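Local coordinates for protein glutamine cyclotransferase (Tannerella forsythia, PDB 6QRO) that probably converts N-terminal glutamine of peptides and proteins into pyroglutamate, as a zinc-binding type II glutaminyl cyclase, at residues 95-100 against 151-156; 39-44 against 55-60; 60-65 against 90-95. One frame throughout, in Å; residues are numbered along the deposited sequence.

How the interactions relate
From the N terminus, helix 31-43 is followed after a short loop by helix 52-67, and interaction 2 (39-44 with 55-60) closes this helix pair. Tyr60 then passes into interaction 3 (60-65 with 90-95), which closes a loop holding strand 71-80 and brings helix 52-67 down on strand 86-96. Ala95 is shared in turn with interaction 1 (95-100 with 151-156), whose larger loop contains strand 103-109 and helix 132-151. The three loops follow one another in series, neither nested nor crossing. Together they join the N-terminal helices to the sheet, and the end of strand 86-96 to the entry of its antiparallel neighbour, strand 157-163.

Interaction 1 (95-100 against 151-156); sequences AFQPEK and AKAPAI
Gln97 and Lys100 reach from a type I beta turn to the backbone of 153-156, the loop after helix 132-151 of the alpha/beta fold. The contact joins two loops at one end of the sheet, where strand 86-96 finishes and its antiparallel neighbour 157-163 begins, far from the zinc site. Two side-chain-to-carbonyl hydrogen bonds dominate. Gln97 NE2 donates to Pro154 O at 3.2 Å, a moderately bent bond (N-H...O 154°); the oxygen lies near the plane of the amide, but the nitrogen stands above the plane of the carbonyl. The Gln97 chain is extended beyond CG, chi2 174°, which carries the amide across to the loop. Ile156 O is equally near NE2, yet badly angled for a bond. Van der Waals contact adds little: Ala153 CB lies 4.0 Å from Gln97 OE1, and the Pro154 ring borders the amide nitrogen. Within the turn, Lys100 N bonds to Gln97 O at 2.8 Å, while Arg103 takes up the carbonyls of Phe96, Gln97 and Lys100 and so steadies the turn. Lys100 bends at its second torsion and runs out beside Gln97, its NZ meeting Ala155 O at 3.0 Å from above the carbonyl plane.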
loop_
_atom_site.group_PDB
_atom_site.type_symbol
_atom_site.label_atom_id
_atom_site.label_comp_id
_atom_site.label_asym_id
_atom_site.label_seq_id
_atom_site.Cartn_x
_atom_site.Cartn_y
_atom_site.Cartn_z
ATOM N N ALA A 95 -15.382 0.757 -2.107
ATOM C CA ALA A 95 -15.877 -0.037 -3.219
ATOM C C ALA A 95 -16.534 0.922 -4.196
ATOM O O ALA A 95 -17.522 1.581 -3.857
ATOM C CB ALA A 95 -16.866 -1.101 -2.753
ATOM N N PHE A 96 -16.008 0.978 -5.410
ATOM C CA PHE A 96 -16.483 1.912 -6.416
ATOM C C PHE A 96 -17.349 1.165 -7.414
ATOM O O PHE A 96 -16.997 0.062 -7.845
ATOM C CB PHE A 96 -15.323 2.617 -7.118
ATOM C CG PHE A 96 -14.559 3.575 -6.230
ATOM C CD1 PHE A 96 -13.576 3.127 -5.365
ATOM C CD2 PHE A 96 -14.835 4.938 -6.274
ATOM C CE1 PHE A 96 -12.882 4.018 -4.578
ATOM C CE2 PHE A 96 -14.150 5.826 -5.486
ATOM C CZ PHE A 96 -13.170 5.362 -4.632
ATOM N N GLN A 97 -18.494 1.760 -7.738
ATOM C CA GLN A 97 -19.546 1.119 -8.515
ATOM C C GLN A 97 -19.776 -0.290 -7.969
ATOM O O GLN A 97 -19.597 -1.278 -8.695
ATOM C CB GLN A 97 -19.226 1.083 -10.002
ATOM C CG GLN A 97 -18.782 2.418 -10.583
ATOM C CD GLN A 97 -18.342 2.287 -12.023
ATOM O OE1 GLN A 97 -19.103 2.587 -12.954
ATOM N NE2 GLN A 97 -17.131 1.772 -12.221
ATOM N N PRO A 98 -20.188 -0.414 -6.704
ATOM C CA PRO A 98 -20.257 -1.739 -6.067
ATOM C C PRO A 98 -21.233 -2.709 -6.729
ATOM O O PRO A 98 -21.235 -3.895 -6.359
ATOM C CB PRO A 98 -20.688 -1.410 -4.634
ATOM C CG PRO A 98 -21.456 -0.153 -4.768
ATOM C CD PRO A 98 -20.808 0.632 -5.868
ATOM N N GLU A 99 -22.092 -2.251 -7.647
ATOM C CA GLU A 99 -22.939 -3.194 -8.364
ATOM C C GLU A 99 -22.190 -3.892 -9.496
ATOM O O GLU A 99 -22.617 -4.969 -9.925
ATOM C CB GLU A 99 -24.207 -2.506 -8.895
ATOM C CG GLU A 99 -23.999 -1.592 -10.099
ATOM C CD GLU A 99 -23.466 -0.228 -9.721
ATOM O OE1 GLU A 99 -23.252 0.003 -8.506
ATOM O OE2 GLU A 99 -23.277 0.610 -10.642
ATOM N N LYS A 100 -21.069 -3.336 -9.964
ATOM C CA LYS A 100 -20.304 -3.987 -11.029
ATOM C C LYS A 100 -19.685 -5.273 -10.488
ATOM O O LYS A 100 -18.989 -5.253 -9.470
ATOM C CB LYS A 100 -19.178 -3.085 -11.536
ATOM C CG LYS A 100 -19.516 -1.700 -12.079
ATOM C CD LYS A 100 -19.760 -1.692 -13.579
ATOM C CE LYS A 100 -19.892 -0.261 -14.093
ATOM N NZ LYS A 100 -19.668 -0.133 -15.566
ATOM N N ALA A 151 -14.378 11.226 -11.294
ATOM C CA ALA A 151 -14.521 12.224 -12.349
ATOM C C ALA A 151 -14.760 11.577 -13.713
ATOM O O ALA A 151 -15.447 12.157 -14.563
ATOM C CB ALA A 151 -13.281 13.114 -12.391
ATOM N N LYS A 152 -14.216 10.381 -13.927
ATOM C CA LYS A 152 -14.339 9.623 -15.173
ATOM C C LYS A 152 -14.508 8.170 -14.754
ATOM O O LYS A 152 -13.522 7.492 -14.449
ATOM C CB LYS A 152 -13.110 9.784 -16.057
ATOM C CG LYS A 152 -13.109 8.853 -17.281
ATOM C CD LYS A 152 -11.835 8.961 -18.128
ATOM C CE LYS A 152 -11.709 7.754 -19.059
ATOM N NZ LYS A 152 -10.400 7.660 -19.768
ATOM N N ALA A 153 -15.741 7.687 -14.764
ATOM C CA ALA A 153 -15.992 6.355 -14.238
ATOM C C ALA A 153 -15.336 5.331 -15.158
ATOM O O ALA A 153 -15.454 5.444 -16.388
ATOM C CB ALA A 153 -17.488 6.092 -14.112
ATOM N N PRO A 154 -14.589 4.369 -14.623
ATOM C CA PRO A 154 -14.046 3.305 -15.466
ATOM C C PRO A 154 -15.131 2.300 -15.821
ATOM O O PRO A 154 -16.193 2.247 -15.207
ATOM C CB PRO A 154 -12.957 2.681 -14.583
ATOM C CG PRO A 154 -13.430 2.937 -13.188
ATOM C CD PRO A 154 -14.137 4.264 -13.224
ATOM N N ALA A 155 -14.812 1.435 -16.786
ATOM C CA ALA A 155 -15.779 0.417 -17.181
ATOM C C ALA A 155 -15.907 -0.667 -16.122
ATOM O O ALA A 155 -16.977 -1.271 -15.982
ATOM C CB ALA A 155 -15.389 -0.192 -18.533
ATOM N N ILE A 156 -14.838 -0.938 -15.386
ATOM C CA ILE A 156 -14.825 -2.003 -14.401
ATOM C C ILE A 156 -14.997 -1.402 -13.015
ATOM O O ILE A 156 -14.685 -0.238 -12.763
ATOM C CB ILE A 156 -13.528 -2.839 -14.462
ATOM C CG1 ILE A 156 -12.308 -1.907 -14.394
ATOM C CG2 ILE A 156 -13.528 -3.747 -15.667
ATOM C CD1 ILE A 156 -11.016 -2.579 -13.972
#

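Interaction 2 (39-44 against 55-60); sequences ERQVAF and QRCADY
Tyr60 of helix 52-67 reaches across to helix 31-43, where Phe44 meets the base of its side chain and Arg40 its outer half, both on the same side of the ring plane. The helix pair is nearly antiparallel (154° between the short axes, 9.9 Å apart). Its CG stands anti to the backbone N (chi1 173°), which sends the Tyr60 ring over to the other helix. CB starts against the Phe44 ring, 3.7 Å from CZ. CG comes next, close to Phe44 CE2, and CD2 lies at the edge of the Phe44 ring, in its plane; the two rings are inclined at 59°, neither stacked nor edge-to-face. CD1 lies near Arg40 NH1, which approaches the ring obliquely, and CE1 lies over one face of the guanidinium, 3.4 Å from NH1, while CE2 approaches Arg40 CB and, at the ring's edge, Gln41 CG. At the tip, OH lies 3.3 Å from Arg40 CB and equally near CG. The bent Arg40 chain thereby folds round the end of the phenol.

Phe44 in turn rests on the backbone of helix 52-67: Cys57 CA and Arg56 C lie over one face, Arg56 CB touches CE1 at 3.7 Å, and Cys57 SG makes an oblique sulfur-aromatic contact, 4.8 Å from the ring centroid. Gln41, its side chain about 13 Å from the zinc ion, gives its polar end to Tyr37 O. No hydrogen bond spans the two segments, so van der Waals contact among rings, sulfur and the flat guanidinium probably holds these helices together.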
loop_
_atom_site.group_PDB
_atom_site.type_symbol
_atom_site.label_atom_id
_atom_site.label_comp_id
_atom_site.label_asym_id
_atom_site.label_seq_id
_atom_site.Cartn_x
_atom_site.Cartn_y
_atom_site.Cartn_z
ATOM N N GLU A 39 0.997 14.102 2.450
ATOM C CA GLU A 39 1.333 15.111 3.448
ATOM C C GLU A 39 0.253 15.192 4.511
ATOM O O GLU A 39 0.552 15.394 5.695
ATOM C CB GLU A 39 1.510 16.469 2.750
ATOM C CG GLU A 39 2.261 17.589 3.509
ATOM C CD GLU A 39 1.422 18.347 4.528
ATOM O OE1 GLU A 39 0.174 18.336 4.473
ATOM O OE2 GLU A 39 2.034 18.970 5.406
ATOM N N ARG A 40 -1.008 15.018 4.111
ATOM C CA ARG A 40 -2.101 15.132 5.067
ATOM C C ARG A 40 -2.062 14.001 6.077
ATOM O O ARG A 40 -2.237 14.233 7.273
ATOM C CB ARG A 40 -3.461 15.152 4.349
ATOM C CG ARG A 40 -3.771 16.423 3.546
ATOM C CD ARG A 40 -4.259 17.592 4.403
ATOM N NE ARG A 40 -5.220 17.235 5.446
ATOM C CZ ARG A 40 -6.541 17.415 5.348
ATOM N NH1 ARG A 40 -7.349 17.093 6.361
ATOM N NH2 ARG A 40 -7.067 17.941 4.244
ATOM N N GLN A 41 -1.833 12.771 5.608
ATOM C CA GLN A 41 -1.713 11.623 6.503
ATOM C C GLN A 41 -0.572 11.815 7.495
ATOM O O GLN A 41 -0.773 11.774 8.711
ATOM C CB GLN A 41 -1.481 10.359 5.684
ATOM C CG GLN A 41 -2.590 9.983 4.718
ATOM C CD GLN A 41 -2.153 8.872 3.779
ATOM O OE1 GLN A 41 -1.960 7.733 4.208
ATOM N NE2 GLN A 41 -1.994 9.196 2.489
ATOM N N VAL A 42 0.642 12.040 6.977
ATOM C CA VAL A 42 1.833 12.198 7.804
ATOM C C VAL A 42 1.666 13.381 8.753
ATOM O O VAL A 42 2.259 13.402 9.833
ATOM C CB VAL A 42 3.091 12.338 6.906
ATOM C CG1 VAL A 42 4.327 12.704 7.715
ATOM C CG2 VAL A 42 3.351 11.075 6.136
ATOM N N ALA A 43 0.883 14.396 8.358
ATOM C CA ALA A 43 0.684 15.573 9.201
ATOM C C ALA A 43 -0.079 15.254 10.474
ATOM O O ALA A 43 -0.015 16.036 11.432
ATOM C CB ALA A 43 -0.062 16.672 8.438
ATOM N N PHE A 44 -0.788 14.123 10.512
ATOM C CA PHE A 44 -1.427 13.671 11.745
ATOM C C PHE A 44 -0.418 13.251 12.811
ATOM O O PHE A 44 -0.786 13.136 13.980
ATOM C CB PHE A 44 -2.369 12.495 11.464
ATOM C CG PHE A 44 -3.650 12.887 10.774
ATOM C CD1 PHE A 44 -4.611 13.623 11.444
ATOM C CD2 PHE A 44 -3.891 12.517 9.457
ATOM C CE1 PHE A 44 -5.798 13.976 10.818
ATOM C CE2 PHE A 44 -5.081 12.873 8.821
ATOM C CZ PHE A 44 -6.031 13.602 9.505
ATOM N N GLN A 55 -6.373 7.186 14.765
ATOM C CA GLN A 55 -7.832 7.292 14.695
ATOM C C GLN A 55 -8.274 8.462 13.822
ATOM O O GLN A 55 -9.171 8.316 12.983
ATOM C CB GLN A 55 -8.420 7.430 16.099
ATOM C CG GLN A 55 -9.934 7.596 16.111
ATOM C CD GLN A 55 -10.681 6.359 15.635
ATOM O OE1 GLN A 55 -10.328 5.227 15.978
ATOM N NE2 GLN A 55 -11.733 6.571 14.851
ATOM N N ARG A 56 -7.675 9.637 14.019
ATOM C CA ARG A 56 -8.005 10.775 13.170
ATOM C C ARG A 56 -7.721 10.473 11.706
ATOM O O ARG A 56 -8.467 10.905 10.812
ATOM C CB ARG A 56 -7.251 12.019 13.621
ATOM C CG ARG A 56 -7.873 12.700 14.798
ATOM C CD ARG A 56 -7.259 14.074 14.981
ATOM N NE ARG A 56 -7.409 14.600 16.333
ATOM C CZ ARG A 56 -8.580 14.893 16.897
ATOM N NH1 ARG A 56 -9.715 14.741 16.230
ATOM N NH2 ARG A 56 -8.616 15.359 18.134
ATOM N N CYS A 57 -6.634 9.745 11.442
ATOM C CA CYS A 57 -6.289 9.407 10.071
ATOM C C CYS A 57 -7.264 8.390 9.480
ATOM O O CYS A 57 -7.601 8.470 8.295
ATOM C CB CYS A 57 -4.864 8.884 10.021
ATOM S SG CYS A 57 -4.288 8.765 8.387
ATOM N N ALA A 58 -7.720 7.424 10.282
ATOM C CA ALA A 58 -8.764 6.501 9.836
ATOM C C ALA A 58 -10.010 7.242 9.348
ATOM O O ALA A 58 -10.564 6.912 8.291
ATOM C CB ALA A 58 -9.125 5.543 10.968
ATOM N N ASP A 59 -10.498 8.217 10.127
ATOM C CA ASP A 59 -11.625 9.025 9.658
ATOM C C ASP A 59 -11.282 9.731 8.366
ATOM O O ASP A 59 -12.089 9.769 7.433
ATOM C CB ASP A 59 -12.066 10.069 10.695
ATOM C CG ASP A 59 -12.906 9.487 11.791
ATOM O OD1 ASP A 59 -13.481 8.408 11.589
ATOM O OD2 ASP A 59 -13.039 10.125 12.849
ATOM N N TYR A 60 -10.073 10.276 8.288
ATOM C CA TYR A 60 -9.689 11.060 7.127
ATOM C C TYR A 60 -9.673 10.196 5.870
ATOM O O TYR A 60 -10.252 10.569 4.840
ATOM C CB TYR A 60 -8.332 11.706 7.387
ATOM C CG TYR A 60 -7.782 12.385 6.191
ATOM C CD1 TYR A 60 -8.344 13.572 5.734
ATOM C CD2 TYR A 60 -6.691 11.863 5.516
ATOM C CE1 TYR A 60 -7.843 14.206 4.631
ATOM C CE2 TYR A 60 -6.182 12.500 4.406
ATOM C CZ TYR A 60 -6.766 13.663 3.970
ATOM O OH TYR A 60 -6.262 14.296 2.869
#

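Interaction 3 (60-65 against 90-95); sequences YLAGEL and QNIVGA
This is a buried helix-on-sheet contact made by apolar side chains, without a hydrogen bond between the segments, in which Leu61, Ala62 and Leu65 of helix 52-67 settle on Ile92 and Gly94 of strand 86-96, inside the mixed sheet of the alpha/beta fold. Helix and strand segments run almost exactly parallel, 6° between their directions, with axes 8.7 Å apart. Because the helix is followed by the antiparallel strands 71-80 and 86-96, the chain returns on the second of these in the helix's own direction.

Ile92 is the centre of the contact, and its two branches serve different helix residues. CG1 is anti to the carbonyl carbon (chi1 -55°) and carries CD1 to Leu61, 3.9 Å from CB; the two side chains meet at about a right angle. CG2 takes the position anti to the backbone N and lies between Ala62 CB and Leu65 CD1, 3.8 Å from each. The helix face is extended by Leu61, which also packs on Val139 and Leu143 of helix 132-151 and on Gln41 of helix 31-43. Beneath it the strand is held on two sides, Val93 bonding through its backbone to Tyr73 and Ile92 to Phe162.

Leu65 lies one turn on from Leu61 and also touches Val72 and Phe162 of the two flanking strands. Gly94 has no side chain on this face, and the Leu65 methyl comes down on bare strand backbone: CD1 is 3.6 Å from Gly94 N and 3.7 Å from Gly94 CA.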
loop_
_atom_site.group_PDB
_atom_site.type_symbol
_atom_site.label_atom_id
_atom_site.label_comp_id
_atom_site.label_asym_id
_atom_site.label_seq_id
_atom_site.Cartn_x
_atom_site.Cartn_y
_atom_site.Cartn_z
ATOM N N TYR A 60 -10.073 10.276 8.288
ATOM C CA TYR A 60 -9.689 11.060 7.127
ATOM C C TYR A 60 -9.673 10.196 5.870
ATOM O O TYR A 60 -10.252 10.569 4.840
ATOM C CB TYR A 60 -8.332 11.706 7.387
ATOM C CG TYR A 60 -7.782 12.385 6.191
ATOM C CD1 TYR A 60 -8.344 13.572 5.734
ATOM C CD2 TYR A 60 -6.691 11.863 5.516
ATOM C CE1 TYR A 60 -7.843 14.206 4.631
ATOM C CE2 TYR A 60 -6.182 12.500 4.406
ATOM C CZ TYR A 60 -6.766 13.663 3.970
ATOM O OH TYR A 60 -6.262 14.296 2.869
ATOM N N LEU A 61 -9.065 9.011 5.954
ATOM C CA LEU A 61 -8.965 8.144 4.785
ATOM C C LEU A 61 -10.335 7.671 4.308
ATOM O O LEU A 61 -10.663 7.790 3.125
ATOM C CB LEU A 61 -8.090 6.947 5.124
ATOM C CG LEU A 61 -6.629 7.311 5.354
ATOM C CD1 LEU A 61 -5.861 6.050 5.719
ATOM C CD2 LEU A 61 -6.092 7.948 4.088
ATOM N N ALA A 62 -11.162 7.152 5.222
ATOM C CA ALA A 62 -12.498 6.699 4.842
ATOM C C ALA A 62 -13.366 7.849 4.334
ATOM O O ALA A 62 -14.106 7.695 3.352
ATOM C CB ALA A 62 -13.155 5.999 6.023
ATOM N N GLY A 63 -13.278 9.012 4.981
ATOM C CA GLY A 63 -14.058 10.154 4.539
ATOM C C GLY A 63 -13.748 10.549 3.111
ATOM O O GLY A 63 -14.659 10.806 2.321
ATOM N N GLU A 64 -12.461 10.553 2.748
ATOM C CA GLU A 64 -12.058 10.903 1.386
ATOM C C GLU A 64 -12.566 9.890 0.378
ATOM O O GLU A 64 -12.928 10.263 -0.741
ATOM C CB GLU A 64 -10.535 11.026 1.280
ATOM C CG GLU A 64 -10.021 12.299 1.911
ATOM C CD GLU A 64 -10.578 13.538 1.240
ATOM O OE1 GLU A 64 -10.406 13.710 0.026
ATOM O OE2 GLU A 64 -11.230 14.332 1.932
ATOM N N LEU A 65 -12.541 8.600 0.730
ATOM C CA LEU A 65 -13.071 7.584 -0.175
ATOM C C LEU A 65 -14.544 7.826 -0.450
ATOM O O LEU A 65 -15.013 7.662 -1.583
ATOM C CB LEU A 65 -12.882 6.175 0.397
ATOM C CG LEU A 65 -11.463 5.632 0.498
ATOM C CD1 LEU A 65 -11.500 4.200 0.997
ATOM C CD2 LEU A 65 -10.772 5.744 -0.844
ATOM N N GLN A 90 -8.406 -0.755 11.803
ATOM C CA GLN A 90 -9.452 -0.420 10.839
ATOM C C GLN A 90 -8.924 -0.759 9.449
ATOM O O GLN A 90 -7.986 -0.117 8.979
ATOM C CB GLN A 90 -9.870 1.055 10.884
ATOM C CG GLN A 90 -10.529 1.575 12.144
ATOM C CD GLN A 90 -9.597 2.361 13.048
ATOM O OE1 GLN A 90 -8.457 2.616 12.704
ATOM N NE2 GLN A 90 -10.112 2.795 14.189
ATOM N N ASN A 91 -9.471 -1.809 8.824
ATOM C CA ASN A 91 -9.301 -2.023 7.387
ATOM C C ASN A 91 -10.335 -1.180 6.643
ATOM O O ASN A 91 -11.541 -1.317 6.886
ATOM C CB ASN A 91 -9.469 -3.490 7.001
ATOM C CG ASN A 91 -8.355 -4.392 7.546
ATOM O OD1 ASN A 91 -7.210 -3.977 7.726
ATOM N ND2 ASN A 91 -8.690 -5.648 7.751
ATOM N N ILE A 92 -9.871 -0.319 5.737
ATOM C CA ILE A 92 -10.728 0.666 5.076
ATOM C C ILE A 92 -10.900 0.266 3.614
ATOM O O ILE A 92 -9.923 0.212 2.855
ATOM C CB ILE A 92 -10.156 2.086 5.211
ATOM C CG1 ILE A 92 -9.926 2.404 6.690
ATOM C CG2 ILE A 92 -11.126 3.106 4.586
ATOM C CD1 ILE A 92 -8.991 3.572 6.948
ATOM N N VAL A 93 -12.142 -0.019 3.224
ATOM C CA VAL A 93 -12.470 -0.488 1.884
ATOM C C VAL A 93 -13.358 0.552 1.214
ATOM O O VAL A 93 -14.450 0.868 1.707
ATOM C CB VAL A 93 -13.168 -1.861 1.891
ATOM C CG1 VAL A 93 -13.538 -2.268 0.444
ATOM C CG2 VAL A 93 -12.287 -2.918 2.523
ATOM N N GLY A 94 -12.923 1.029 0.059
ATOM C CA GLY A 94 -13.757 1.885 -0.751
ATOM C C GLY A 94 -14.107 1.089 -1.981
ATOM O O GLY A 94 -13.226 0.704 -2.759
ATOM N N ALA A 95 -15.382 0.757 -2.107
ATOM C CA ALA A 95 -15.877 -0.037 -3.219
ATOM C C ALA A 95 -16.534 0.922 -4.196
ATOM O O ALA A 95 -17.522 1.581 -3.857
ATOM C CB ALA A 95 -16.866 -1.101 -2.753
#